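Local coordinates for protein beta-hexosaminidase Amuc_2018 (PDB 6JEB) that hydrolyses terminal non-reducing N-acetylhexosamine residues, releasing GlcNAc from N-glycans and chitobiose, as a family 20 glycoside hydrolase, at residues 220-225 with 258-263; 5-10 with 439-444; 134-139 with 241-246. One frame throughout, in Å; residues are numbered along the deposited sequence.

Along the chain, contact 2 closes the widest loop, joining residues 5-10 near the N-terminus to helix 434-452, and both others are nested inside it. Contacts 1 and 3 interleave: 134-139, 220-225, 241-246 and 258-263 follow one another, all within the catalytic domain, a barrel of eight parallel strands. Their centres lie about 24 Å apart, their nearest atoms about 8 Å. Contact 1 reaches the acetamide pocket and contact 3 packs helix 230-246 against a loop after strand 123-127. Contact 2, about 44 Å from contact 1 and about 38 Å from contact 3 between centres, lies on the opposite side of the chain's centre from both, tying the N-terminal region to the C-terminal part.

Contact 1 of 3, residues 220-225 with 258-263; sequences NSKELV and EAPTEL. With ACM (acetamide), chain C.
Lys-222 and Glu-262 form a salt bridge, with NZ of Lys-222 2.8 Å from OE1 of Glu-262. The ammonium arrives on the syn side of that oxygen, 16° out of the carboxylate plane, at the end of a lysine chain extended beyond CG; OE2 of Glu-262 has a second partner in Lys-266. The side-chain amide of Asn-220 gives ND2 to the backbone O of Glu-258 at 3.1 Å. The acceptor lies in the amide plane, yet the donor stands above the carbonyl plane, 38° out of it, so the bond misses the lone-pair direction. With CG anti to the backbone N (chi1 177°), Asn-220 reaches across to this carbonyl, which also accepts from a water held by Ser-221 O. A second water joins ND2 of Asn-220 to OE1 of Glu-258. Glu-258 belongs to the charge relay system of this family 20 catalytic barrel: its OE1 is also hydrogen-bonded to His-193 and lies 3.3 Å from N of the bound acetamide. Through Asn-220 and this water the loop 220-225 probably acts as second shell to Glu-258. Within the loop, Ser-221 OG accepts from Glu-223 N at 3.2 Å, an ST turn. A third water donates to Lys-222 O and Pro-260 O and accepts from Leu-263 N. The outer packing sets leucine methyls largely against oxygens: Leu-224 CD1 on Pro-260 O, Leu-263 CD1 on Lys-222 O and on the Glu-223 carboxylate, whose OE2 pairs with Lys-209. Leu-224 CD2 and Ala-259 CB, 4.0 Å apart, make the apolar pair.

Contact 2 of 3, residues 5-10 with 439-444; sequences SIIPEP and RKLADH
A buried polar contact joins the N-terminal loop 5-10 to one side of helix 434-452, with Lys-440 threading between backbone and carboxylate acceptors. Its NZ lies 2.8 Å from Ile-6 O and 2.7 Å from OE1 of Glu-9, the latter bond forming a salt bridge on the anti lone pair of that oxygen. The bend at chi3 (-67°) turns the lysine tip into this site, where Glu-423 supplies a second carboxylate. Replacing Lys-440 by an alanine removes the ammonium, and Glu-9 and Glu-423 would probably lose their shared positive partner and Ile-6 O this donor. One turn along the helix, His-444 directs NE2 to Ser-5 O at 2.8 Å, with an N-H...O angle of 151° and the acceptor close to the ring plane. Since ND1 of His-444 is hydrogen-bonded to Tyr-119 OH, both ring nitrogens have partners, which should limit rotation of the imidazole. CD1 of Ile-7 sits over one ring face in a CH-pi contact, 3.7 Å from the centroid and only 7° off the normal. Ser-5 uses its side chain as well, OG donating to OD2 of Asp-443 at 2.6 Å on the anti lone pair. The aliphatic part of Lys-440 runs past Ser-5 and Ile-7, its CG 3.8 Å from Ser-5 CA. Beyond the contact, Ile-6 packs on helix 55-73 and strand 79-86, whereas Ile-7 and Leu-441 touch helix 417-426, so the loop lies between the former two on the Ile-6 side and helices 417-426 and 434-452 on the Ile-7 side.

Contact 3 of 3, residues 134-139 with 241-246; sequences WRLPVP and NELKDI
Glu-242 OE1 is held by a water that also donates to Pro-137 O, each leg 2.8 Å long, and by a salt bridge to Lys-167. The water thus links 241-246 to 134-139, two segments without a direct hydrogen bond. The bend at chi2 (-53°) presents a face of the Glu-242 carboxylate to Pro-139, whose CD lies 3.3 Å from CD of Glu-242, over the carboxylate and not over the proline ring; CG of the same glutamate meets CG1 of Val-138 at 4.2 Å. One step along the helix the contact becomes apolar. Leu-136, its CB directed toward the helix, brings CD2 to 3.9 Å from CD2 of Leu-243, while its CD1 reaches CD1 of Ile-246 at 4.4 Å. Within the loop, NE1 of Trp-134 donates to Leu-136 O at 2.8 Å, in the carbonyl plane and on a lone pair, which probably helps fix the backbone carrying Leu-136. This is structural packing on the outside of the catalytic barrel: the loop after strand 123-127 lies against helix 230-246, Leu-136 and Ile-246 both touch Leu-170 of helix 167-178, and Val-138 reaches Leu-144 of helix 143-148.

Contact 1 of 3, residues 220-225 with 258-263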
ATOM      1  N   ASN A 220       6.789   0.287 -20.534  1.00 21.60           N
ATOM      2  CA  ASN A 220       6.111   1.564 -20.382  1.00 22.23           C
ATOM      3  C   ASN A 220       5.198   1.826 -21.571  1.00 18.68           C
ATOM      4  O   ASN A 220       5.577   1.596 -22.726  1.00 21.35           O
ATOM      5  CB  ASN A 220       7.153   2.687 -20.256  1.00 26.11           C
ATOM      6  CG  ASN A 220       6.529   4.079 -20.156  1.00 28.89           C
ATOM      7  OD1 ASN A 220       6.585   4.865 -21.108  1.00 32.07           O
ATOM      8  ND2 ASN A 220       5.950   4.395 -19.001  1.00 24.78           N
ATOM      9  N   SER A 221       3.990   2.295 -21.279  1.00 16.35           N
ATOM     10  CA  SER A 221       3.056   2.758 -22.293  1.00 15.59           C
ATOM     11  C   SER A 221       3.081   4.281 -22.348  1.00 16.26           C
ATOM     12  O   SER A 221       3.121   4.946 -21.308  1.00 17.45           O
ATOM     13  CB  SER A 221       1.641   2.295 -21.946  1.00 16.02           C
ATOM     14  OG  SER A 221       0.692   2.934 -22.785  1.00 16.24           O
ATOM     15  N   LYS A 222       3.070   4.828 -23.564  1.00 16.31           N
ATOM     16  CA  LYS A 222       3.018   6.272 -23.764  1.00 17.81           C
ATOM     17  C   LYS A 222       1.597   6.805 -23.882  1.00 16.25           C
ATOM     18  O   LYS A 222       1.419   8.012 -24.087  1.00 18.10           O
ATOM     19  CB  LYS A 222       3.803   6.668 -25.024  1.00 21.16           C
ATOM     20  CG  LYS A 222       5.274   6.287 -25.002  1.00 26.80           C
ATOM     21  CD  LYS A 222       5.950   6.642 -26.323  1.00 32.24           C
ATOM     22  CE  LYS A 222       7.435   6.312 -26.293  1.00 36.64           C
ATOM     23  NZ  LYS A 222       8.111   6.625 -27.588  1.00 40.28           N
ATOM     24  N   GLU A 223       0.583   5.948 -23.756  1.00 15.33           N
ATOM     25  CA  GLU A 223      -0.804   6.339 -24.006  1.00 15.56           C
ATOM     26  C   GLU A 223      -1.356   7.126 -22.821  1.00 15.47           C
ATOM     27  O   GLU A 223      -1.611   6.559 -21.753  1.00 18.22           O
ATOM     28  CB  GLU A 223      -1.647   5.095 -24.266  1.00 17.48           C
ATOM     29  CG  GLU A 223      -1.269   4.352 -25.529  1.00 19.23           C
ATOM     30  CD  GLU A 223      -1.533   5.169 -26.778  1.00 22.80           C
ATOM     31  OE1 GLU A 223      -2.416   6.054 -26.737  1.00 24.31           O
ATOM     32  OE2 GLU A 223      -0.863   4.927 -27.803  1.00 23.48           O
ATOM     33  N   LEU A 224      -1.574   8.424 -23.007  1.00 14.48           N
ATOM     34  CA  LEU A 224      -2.175   9.266 -21.982  1.00 13.58           C
ATOM     35  C   LEU A 224      -3.592   9.643 -22.398  1.00 13.40           C
ATOM     36  O   LEU A 224      -3.846   9.939 -23.572  1.00 15.22           O
ATOM     37  CB  LEU A 224      -1.363  10.556 -21.781  1.00 13.75           C
ATOM     38  CG  LEU A 224       0.138  10.425 -21.498  1.00 15.04           C
ATOM     39  CD1 LEU A 224       0.717  11.764 -21.078  1.00 16.22           C
ATOM     40  CD2 LEU A 224       0.420   9.379 -20.427  1.00 16.43           C
ATOM     41  N   VAL A 225      -4.519   9.647 -21.433  1.00 13.08           N
ATOM     42  CA  VAL A 225      -5.837  10.200 -21.723  1.00 13.05           C
ATOM     43  C   VAL A 225      -5.680  11.654 -22.176  1.00 13.59           C
ATOM     44  O   VAL A 225      -4.763  12.372 -21.751  1.00 15.69           O
ATOM     45  CB  VAL A 225      -6.811  10.086 -20.537  1.00 13.73           C
ATOM     46  CG1 VAL A 225      -7.200   8.628 -20.301  1.00 15.04           C
ATOM     47  CG2 VAL A 225      -6.209  10.722 -19.270  1.00 15.06           C
ATOM     48  N   GLU A 258       5.153   7.445 -14.249  1.00 14.76           N
ATOM     49  CA  GLU A 258       5.658   6.961 -15.536  1.00 14.82           C
ATOM     50  C   GLU A 258       4.751   7.381 -16.688  1.00 15.57           C
ATOM     51  O   GLU A 258       4.304   6.560 -17.497  1.00 16.51           O
ATOM     52  CB  GLU A 258       5.891   5.449 -15.512  1.00 16.09           C
ATOM     53  CG  GLU A 258       6.831   5.018 -14.390  1.00 16.58           C
ATOM     54  CD  GLU A 258       6.962   3.511 -14.260  1.00 16.59           C
ATOM     55  OE1 GLU A 258       5.945   2.800 -14.395  1.00 19.28           O
ATOM     56  OE2 GLU A 258       8.087   3.033 -14.005  1.00 20.38           O
ATOM     57  N   ALA A 259       4.475   8.686 -16.747  1.00 15.63           N
ATOM     58  CA  ALA A 259       3.565   9.277 -17.725  1.00 15.63           C
ATOM     59  C   ALA A 259       4.360  10.214 -18.627  1.00 18.18           C
ATOM     60  O   ALA A 259       4.266  11.446 -18.496  1.00 18.78           O
ATOM     61  CB  ALA A 259       2.413  10.010 -17.037  1.00 17.68           C
ATOM     62  N   PRO A 260       5.137   9.671 -19.568  1.00 18.57           N
ATOM     63  CA  PRO A 260       5.861  10.538 -20.503  1.00 19.22           C
ATOM     64  C   PRO A 260       4.864  11.299 -21.362  1.00 17.45           C
ATOM     65  O   PRO A 260       3.786  10.800 -21.687  1.00 19.52           O
ATOM     66  CB  PRO A 260       6.669   9.545 -21.342  1.00 20.16           C
ATOM     67  CG  PRO A 260       5.842   8.306 -21.337  1.00 20.15           C
ATOM     68  CD  PRO A 260       5.221   8.251 -19.958  1.00 19.61           C
ATOM     69  N   THR A 261       5.228  12.522 -21.734  1.00 17.75           N
ATOM     70  CA  THR A 261       4.255  13.428 -22.331  1.00 17.60           C
ATOM     71  C   THR A 261       4.394  13.573 -23.843  1.00 18.03           C
ATOM     72  O   THR A 261       3.755  14.454 -24.424  1.00 19.01           O
ATOM     73  CB  THR A 261       4.314  14.793 -21.652  1.00 19.21           C
ATOM     74  OG1 THR A 261       5.667  15.248 -21.637  1.00 20.78           O
ATOM     75  CG2 THR A 261       3.788  14.702 -20.216  1.00 19.91           C
ATOM     76  N   GLU A 262       5.181  12.708 -24.486  1.00 17.67           N
ATOM     77  CA  GLU A 262       5.388  12.768 -25.932  1.00 19.07           C
ATOM     78  C   GLU A 262       4.076  12.890 -26.706  1.00 18.75           C
ATOM     79  O   GLU A 262       3.963  13.704 -27.631  1.00 20.06           O
ATOM     80  CB  GLU A 262       6.154  11.523 -26.378  1.00 24.15           C
ATOM     81  CG  GLU A 262       6.263  11.363 -27.877  1.00 30.72           C
ATOM     82  CD  GLU A 262       6.862  10.029 -28.273  1.00 36.92           C
ATOM     83  OE1 GLU A 262       7.564   9.418 -27.440  1.00 38.57           O
ATOM     84  OE2 GLU A 262       6.623   9.586 -29.417  1.00 39.87           O
ATOM     85  N   LEU A 263       3.072  12.079 -26.355  1.00 17.42           N
ATOM     86  CA  LEU A 263       1.839  12.101 -27.140  1.00 17.01           C
ATOM     87  C   LEU A 263       1.000  13.346 -26.866  1.00 16.80           C
ATOM     88  O   LEU A 263       0.312  13.827 -27.774  1.00 18.39           O
ATOM     89  CB  LEU A 263       1.030  10.812 -26.953  1.00 17.27           C
ATOM     90  CG  LEU A 263       1.719   9.541 -27.461  1.00 18.06           C
ATOM     91  CD1 LEU A 263       0.763   8.343 -27.441  1.00 18.32           C
ATOM     92  CD2 LEU A 263       2.294   9.747 -28.860  1.00 19.41           C
TER
HETATM   93  C1  ACM C 502       5.654   3.000  -9.780  1.00 15.50           C
HETATM   94  O   ACM C 502       6.501   2.280  -9.355  1.00 17.41           O
HETATM   95  N   ACM C 502       5.344   2.933 -11.173  1.00 12.42           N
HETATM   96  C2  ACM C 502       4.888   3.994  -8.925  1.00 14.59           C
HETATM   97  O   HOH W   1       5.685   1.875 -17.158  1.00 18.78           O
HETATM   98  O   HOH W   2       2.372   5.062 -18.695  1.00 15.69           O
HETATM   99  O   HOH W   3       2.997  10.254 -24.169  1.00 18.71           O

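Contact 2 of 3, residues 5-10 with 439-444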
ATOM      1  N   SER A   5       7.789 -11.146  22.066  1.00 15.23           N
ATOM      2  CA  SER A   5       8.118 -11.126  20.648  1.00 15.55           C
ATOM      3  C   SER A   5       7.017 -10.438  19.859  1.00 15.16           C
ATOM      4  O   SER A   5       6.383 -11.051  18.994  1.00 18.02           O
ATOM      5  CB  SER A   5       8.353 -12.543  20.130  1.00 16.87           C
ATOM      6  OG  SER A   5       9.535 -13.063  20.705  1.00 18.65           O
ATOM      7  N   ILE A   6       6.790  -9.163  20.146  1.00 13.91           N
ATOM      8  CA  ILE A   6       5.742  -8.380  19.507  1.00 13.37           C
ATOM      9  C   ILE A   6       6.359  -7.612  18.349  1.00 14.19           C
ATOM     10  O   ILE A   6       7.348  -6.886  18.531  1.00 14.38           O
ATOM     11  CB  ILE A   6       5.101  -7.406  20.510  1.00 12.72           C
ATOM     12  CG1 ILE A   6       4.490  -8.160  21.699  1.00 14.15           C
ATOM     13  CG2 ILE A   6       4.074  -6.515  19.806  1.00 13.65           C
ATOM     14  CD1 ILE A   6       4.376  -7.296  22.944  1.00 15.36           C
ATOM     15  N   ILE A   7       5.780  -7.768  17.163  1.00 12.86           N
ATOM     16  CA  ILE A   7       6.127  -6.967  15.995  1.00 12.04           C
ATOM     17  C   ILE A   7       4.867  -6.223  15.576  1.00 13.25           C
ATOM     18  O   ILE A   7       3.838  -6.852  15.310  1.00 13.95           O
ATOM     19  CB  ILE A   7       6.657  -7.809  14.820  1.00 13.04           C
ATOM     20  CG1 ILE A   7       7.903  -8.593  15.240  1.00 14.12           C
ATOM     21  CG2 ILE A   7       6.963  -6.901  13.617  1.00 14.99           C
ATOM     22  CD1 ILE A   7       8.316  -9.678  14.238  1.00 15.56           C
ATOM     23  N   PRO A   8       4.892  -4.890  15.472  1.00 11.76           N
ATOM     24  CA  PRO A   8       6.058  -4.020  15.706  1.00 12.86           C
ATOM     25  C   PRO A   8       6.444  -3.872  17.175  1.00 13.60           C
ATOM     26  O   PRO A   8       5.603  -4.004  18.070  1.00 14.07           O
ATOM     27  CB  PRO A   8       5.614  -2.666  15.139  1.00 14.61           C
ATOM     28  CG  PRO A   8       4.141  -2.747  14.997  1.00 17.82           C
ATOM     29  CD  PRO A   8       3.721  -4.162  14.954  1.00 12.65           C
ATOM     30  N   GLU A   9       7.720  -3.602  17.408  1.00 12.86           N
ATOM     31  CA  GLU A   9       8.204  -3.407  18.770  1.00 13.32           C
ATOM     32  C   GLU A   9       7.421  -2.283  19.442  1.00 13.16           C
ATOM     33  O   GLU A   9       7.316  -1.185  18.878  1.00 14.14           O
ATOM     34  CB  GLU A   9       9.689  -3.045  18.753  1.00 14.06           C
ATOM     35  CG  GLU A   9      10.322  -2.951  20.146  1.00 14.56           C
ATOM     36  CD  GLU A   9      10.335  -4.286  20.883  1.00 16.72           C
ATOM     37  OE1 GLU A   9      10.214  -5.348  20.230  1.00 16.99           O
ATOM     38  OE2 GLU A   9      10.464  -4.276  22.127  1.00 18.85           O
ATOM     39  N   PRO A  10       6.867  -2.508  20.635  1.00 13.11           N
ATOM     40  CA  PRO A  10       6.149  -1.434  21.325  1.00 13.21           C
ATOM     41  C   PRO A  10       7.072  -0.287  21.711  1.00 12.90           C
ATOM     42  O   PRO A  10       8.282  -0.454  21.920  1.00 14.47           O
ATOM     43  CB  PRO A  10       5.592  -2.128  22.574  1.00 12.71           C
ATOM     44  CG  PRO A  10       5.475  -3.576  22.173  1.00 13.70           C
ATOM     45  CD  PRO A  10       6.680  -3.813  21.293  1.00 14.04           C
ATOM     46  N   ARG A 439      15.373 -11.731  16.151  1.00 18.37           N
ATOM     47  CA  ARG A 439      14.975 -12.664  17.201  1.00 18.71           C
ATOM     48  C   ARG A 439      13.467 -12.884  17.186  1.00 18.88           C
ATOM     49  O   ARG A 439      12.991 -14.026  17.182  1.00 20.08           O
ATOM     50  CB  ARG A 439      15.405 -12.117  18.564  1.00 20.11           C
ATOM     51  CG  ARG A 439      14.836 -12.901  19.747  1.00 21.21           C
ATOM     52  CD  ARG A 439      15.085 -12.206  21.087  1.00 21.85           C
ATOM     53  NE  ARG A 439      14.349 -10.950  21.233  1.00 21.81           N
ATOM     54  CZ  ARG A 439      13.077 -10.865  21.612  1.00 21.85           C
ATOM     55  NH1 ARG A 439      12.378 -11.965  21.859  1.00 22.15           N
ATOM     56  NH2 ARG A 439      12.496  -9.676  21.727  1.00 22.45           N
ATOM     57  N   LYS A 440      12.699 -11.795  17.167  1.00 17.27           N
ATOM     58  CA  LYS A 440      11.243 -11.911  17.208  1.00 16.55           C
ATOM     59  C   LYS A 440      10.703 -12.588  15.956  1.00 17.46           C
ATOM     60  O   LYS A 440       9.764 -13.388  16.033  1.00 17.65           O
ATOM     61  CB  LYS A 440      10.618 -10.526  17.351  1.00 16.87           C
ATOM     62  CG  LYS A 440      11.073  -9.779  18.588  1.00 17.08           C
ATOM     63  CD  LYS A 440      10.330  -8.462  18.735  1.00 15.83           C
ATOM     64  CE  LYS A 440      10.699  -7.488  17.615  1.00 15.85           C
ATOM     65  NZ  LYS A 440       9.891  -6.225  17.674  1.00 15.25           N
ATOM     66  N   LEU A 441      11.259 -12.256  14.791  1.00 18.08           N
ATOM     67  CA  LEU A 441      10.745 -12.831  13.554  1.00 19.16           C
ATOM     68  C   LEU A 441      10.910 -14.347  13.531  1.00 19.94           C
ATOM     69  O   LEU A 441      10.059 -15.062  12.987  1.00 20.17           O
ATOM     70  CB  LEU A 441      11.435 -12.196  12.357  1.00 19.87           C
ATOM     71  CG  LEU A 441      10.826 -12.687  11.050  1.00 22.11           C
ATOM     72  CD1 LEU A 441       9.456 -12.057  10.803  1.00 21.13           C
ATOM     73  CD2 LEU A 441      11.770 -12.436   9.924  1.00 23.97           C
ATOM     74  N   ALA A 442      11.993 -14.856  14.117  1.00 20.76           N
ATOM     75  CA  ALA A 442      12.147 -16.299  14.235  1.00 22.20           C
ATOM     76  C   ALA A 442      10.988 -16.913  15.014  1.00 22.58           C
ATOM     77  O   ALA A 442      10.451 -17.956  14.623  1.00 23.97           O
ATOM     78  CB  ALA A 442      13.488 -16.625  14.891  1.00 23.94           C
ATOM     79  N   ASP A 443      10.576 -16.270  16.114  1.00 21.69           N
ATOM     80  CA  ASP A 443       9.419 -16.755  16.862  1.00 21.12           C
ATOM     81  C   ASP A 443       8.139 -16.640  16.044  1.00 19.52           C
ATOM     82  O   ASP A 443       7.233 -17.470  16.187  1.00 19.50           O
ATOM     83  CB  ASP A 443       9.252 -15.967  18.163  1.00 23.29           C
ATOM     84  CG  ASP A 443      10.394 -16.187  19.145  1.00 28.53           C
ATOM     85  OD1 ASP A 443      11.104 -17.219  19.044  1.00 29.89           O
ATOM     86  OD2 ASP A 443      10.570 -15.324  20.033  1.00 29.87           O
ATOM     87  N   HIS A 444       8.043 -15.618  15.189  1.00 17.03           N
ATOM     88  CA  HIS A 444       6.834 -15.413  14.401  1.00 16.00           C
ATOM     89  C   HIS A 444       6.601 -16.500  13.358  1.00 16.27           C
ATOM     90  O   HIS A 444       5.469 -16.648  12.885  1.00 17.04           O
ATOM     91  CB  HIS A 444       6.849 -14.027  13.766  1.00 14.53           C
ATOM     92  CG  HIS A 444       6.320 -12.967  14.673  1.00 14.01           C
ATOM     93  ND1 HIS A 444       5.231 -12.184  14.353  1.00 14.27           N
ATOM     94  CD2 HIS A 444       6.696 -12.601  15.923  1.00 15.66           C
ATOM     95  CE1 HIS A 444       4.977 -11.361  15.356  1.00 15.37           C
ATOM     96  NE2 HIS A 444       5.846 -11.599  16.325  1.00 14.96           N
TER

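Contact 3 of 3, residues 134-139 with 241-246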
ATOM      1  N   TRP A 134      -8.068  -3.779 -15.723  1.00 11.53           N
ATOM      2  CA  TRP A 134      -8.868  -2.764 -15.048  1.00 11.74           C
ATOM      3  C   TRP A 134      -9.886  -3.523 -14.210  1.00 11.79           C
ATOM      4  O   TRP A 134     -10.645  -4.326 -14.758  1.00 12.81           O
ATOM      5  CB  TRP A 134      -9.579  -1.886 -16.092  1.00 11.51           C
ATOM      6  CG  TRP A 134     -10.445  -0.822 -15.483  1.00 11.16           C
ATOM      7  CD1 TRP A 134     -11.614  -1.010 -14.798  1.00 11.66           C
ATOM      8  CD2 TRP A 134     -10.190   0.593 -15.464  1.00 12.12           C
ATOM      9  NE1 TRP A 134     -12.099   0.200 -14.352  1.00 11.61           N
ATOM     10  CE2 TRP A 134     -11.250   1.198 -14.761  1.00 12.61           C
ATOM     11  CE3 TRP A 134      -9.180   1.406 -15.998  1.00 12.02           C
ATOM     12  CZ2 TRP A 134     -11.323   2.579 -14.553  1.00 12.70           C
ATOM     13  CZ3 TRP A 134      -9.251   2.782 -15.783  1.00 12.44           C
ATOM     14  CH2 TRP A 134     -10.320   3.349 -15.074  1.00 12.70           C
ATOM     15  N   ARG A 135      -9.911  -3.277 -12.890  1.00 10.79           N
ATOM     16  CA  ARG A 135     -10.655  -4.127 -11.961  1.00 11.20           C
ATOM     17  C   ARG A 135     -11.857  -3.459 -11.293  1.00 11.56           C
ATOM     18  O   ARG A 135     -12.547  -4.126 -10.500  1.00 11.99           O
ATOM     19  CB  ARG A 135      -9.724  -4.695 -10.883  1.00 11.74           C
ATOM     20  CG  ARG A 135      -8.458  -5.347 -11.425  1.00 12.07           C
ATOM     21  CD  ARG A 135      -8.766  -6.490 -12.408  1.00 12.02           C
ATOM     22  NE  ARG A 135      -7.516  -7.010 -12.943  1.00 11.96           N
ATOM     23  CZ  ARG A 135      -7.397  -7.655 -14.101  1.00 11.06           C
ATOM     24  NH1 ARG A 135      -8.472  -7.927 -14.837  1.00 12.28           N
ATOM     25  NH2 ARG A 135      -6.193  -8.032 -14.520  1.00 11.78           N
ATOM     26  N   LEU A 136     -12.133  -2.178 -11.579  1.00 12.22           N
ATOM     27  CA  LEU A 136     -13.224  -1.457 -10.931  1.00 11.89           C
ATOM     28  C   LEU A 136     -14.417  -1.374 -11.866  1.00 12.12           C
ATOM     29  O   LEU A 136     -14.302  -0.755 -12.935  1.00 12.67           O
ATOM     30  CB  LEU A 136     -12.772  -0.044 -10.571  1.00 11.97           C
ATOM     31  CG  LEU A 136     -13.887   0.801  -9.950  1.00 12.63           C
ATOM     32  CD1 LEU A 136     -14.065   0.503  -8.454  1.00 14.42           C
ATOM     33  CD2 LEU A 136     -13.650   2.294 -10.175  1.00 14.25           C
ATOM     34  N   PRO A 137     -15.578  -1.918 -11.506  1.00 12.41           N
ATOM     35  CA  PRO A 137     -16.760  -1.742 -12.361  1.00 12.78           C
ATOM     36  C   PRO A 137     -17.290  -0.320 -12.249  1.00 12.52           C
ATOM     37  O   PRO A 137     -17.279   0.284 -11.173  1.00 14.35           O
ATOM     38  CB  PRO A 137     -17.756  -2.755 -11.786  1.00 14.36           C
ATOM     39  CG  PRO A 137     -17.395  -2.811 -10.323  1.00 14.47           C
ATOM     40  CD  PRO A 137     -15.885  -2.685 -10.282  1.00 12.99           C
ATOM     41  N   VAL A 138     -17.733   0.227 -13.379  1.00 12.97           N
ATOM     42  CA  VAL A 138     -18.292   1.579 -13.402  1.00 12.74           C
ATOM     43  C   VAL A 138     -19.584   1.557 -14.203  1.00 14.30           C
ATOM     44  O   VAL A 138     -19.546   1.330 -15.425  1.00 15.36           O
ATOM     45  CB  VAL A 138     -17.309   2.609 -13.993  1.00 13.42           C
ATOM     46  CG1 VAL A 138     -17.899   4.009 -13.880  1.00 15.35           C
ATOM     47  CG2 VAL A 138     -15.953   2.547 -13.304  1.00 14.37           C
ATOM     48  N   PRO A 139     -20.734   1.800 -13.578  1.00 15.58           N
ATOM     49  CA  PRO A 139     -21.990   1.853 -14.332  1.00 16.68           C
ATOM     50  C   PRO A 139     -21.902   2.862 -15.468  1.00 17.43           C
ATOM     51  O   PRO A 139     -21.360   3.964 -15.313  1.00 18.20           O
ATOM     52  CB  PRO A 139     -23.016   2.281 -13.277  1.00 18.78           C
ATOM     53  CG  PRO A 139     -22.434   1.791 -11.977  1.00 18.71           C
ATOM     54  CD  PRO A 139     -20.947   1.963 -12.128  1.00 17.26           C
ATOM     55  N   ASN A 241     -17.627   9.034  -8.639  1.00 14.45           N
ATOM     56  CA  ASN A 241     -18.904   8.829  -7.959  0.50 15.11           C
ATOM     57  C   ASN A 241     -19.010   7.412  -7.406  1.00 15.30           C
ATOM     58  O   ASN A 241     -19.499   7.210  -6.285  1.00 15.78           O
ATOM     59  CB  ASN A 241     -20.068   9.151  -8.900  0.50 17.74           C
ATOM     60  CG  ASN A 241     -20.241  10.643  -9.127  0.50 21.77           C
ATOM     61  OD1 ASN A 241     -19.803  11.462  -8.315  0.50 25.29           O
ATOM     62  ND2 ASN A 241     -20.890  11.005 -10.229  0.50 22.45           N
ATOM     63  N   GLU A 242     -18.550   6.414  -8.169  1.00 14.89           N
ATOM     64  CA  GLU A 242     -18.536   5.051  -7.644  1.00 14.80           C
ATOM     65  C   GLU A 242     -17.616   4.945  -6.441  1.00 14.42           C
ATOM     66  O   GLU A 242     -17.954   4.293  -5.446  1.00 15.83           O
ATOM     67  CB  GLU A 242     -18.084   4.056  -8.714  1.00 15.77           C
ATOM     68  CG  GLU A 242     -19.067   3.902  -9.830  1.00 17.83           C
ATOM     69  CD  GLU A 242     -20.452   3.571  -9.316  1.00 19.15           C
ATOM     70  OE1 GLU A 242     -20.603   2.512  -8.665  1.00 19.02           O
ATOM     71  OE2 GLU A 242     -21.376   4.373  -9.557  1.00 21.52           O
ATOM     72  N   LEU A 243     -16.444   5.578  -6.513  1.00 13.60           N
ATOM     73  CA  LEU A 243     -15.520   5.523  -5.386  1.00 14.09           C
ATOM     74  C   LEU A 243     -16.119   6.187  -4.154  1.00 12.99           C
ATOM     75  O   LEU A 243     -15.898   5.727  -3.030  1.00 13.91           O
ATOM     76  CB  LEU A 243     -14.189   6.166  -5.763  1.00 13.14           C
ATOM     77  CG  LEU A 243     -13.431   5.513  -6.927  1.00 12.66           C
ATOM     78  CD1 LEU A 243     -12.087   6.210  -7.141  1.00 14.01           C
ATOM     79  CD2 LEU A 243     -13.248   4.011  -6.702  1.00 14.70           C
ATOM     80  N   LYS A 244     -16.880   7.271  -4.347  1.00 14.88           N
ATOM     81  CA  LYS A 244     -17.554   7.920  -3.223  1.00 15.53           C
ATOM     82  C   LYS A 244     -18.535   6.966  -2.548  1.00 16.20           C
ATOM     83  O   LYS A 244     -18.627   6.918  -1.312  1.00 17.10           O
ATOM     84  CB  LYS A 244     -18.274   9.182  -3.714  1.00 18.44           C
ATOM     85  CG  LYS A 244     -19.072   9.912  -2.648  1.00 21.31           C
ATOM     86  CD  LYS A 244     -18.174  10.569  -1.631  1.00 27.33           C
ATOM     87  CE  LYS A 244     -18.991  11.362  -0.609  1.00 31.56           C
ATOM     88  NZ  LYS A 244     -18.139  12.108   0.361  1.00 34.86           N
ATOM     89  N   ASP A 245     -19.270   6.191  -3.349  1.00 16.74           N
ATOM     90  CA  ASP A 245     -20.226   5.255  -2.777  0.50 17.13           C
ATOM     91  C   ASP A 245     -19.526   4.102  -2.063  1.00 17.10           C
ATOM     92  O   ASP A 245     -19.986   3.664  -1.002  1.00 17.97           O
ATOM     93  CB  ASP A 245     -21.157   4.737  -3.871  0.50 17.92           C
ATOM     94  CG  ASP A 245     -22.313   3.948  -3.316  0.50 23.17           C
ATOM     95  OD1 ASP A 245     -22.987   4.453  -2.397  0.50 27.26           O
ATOM     96  OD2 ASP A 245     -22.554   2.830  -3.801  0.50 26.26           O
ATOM     97  N   ILE A 246     -18.421   3.608  -2.615  1.00 15.59           N
ATOM     98  CA  ILE A 246     -17.805   2.371  -2.137  1.00 14.73           C
ATOM     99  C   ILE A 246     -16.821   2.619  -1.011  1.00 14.07           C
ATOM    100  O   ILE A 246     -16.784   1.865  -0.034  1.00 15.82           O
ATOM    101  CB  ILE A 246     -17.124   1.629  -3.304  1.00 15.24           C
ATOM    102  CG1 ILE A 246     -18.152   1.210  -4.353  1.00 15.44           C
ATOM    103  CG2 ILE A 246     -16.338   0.415  -2.783  1.00 14.96           C
ATOM    104  CD1 ILE A 246     -17.505   0.787  -5.668  1.00 15.62           C
TER
HETATM  105  O   HOH W   4     -19.300   0.131  -9.211  1.00 17.87           O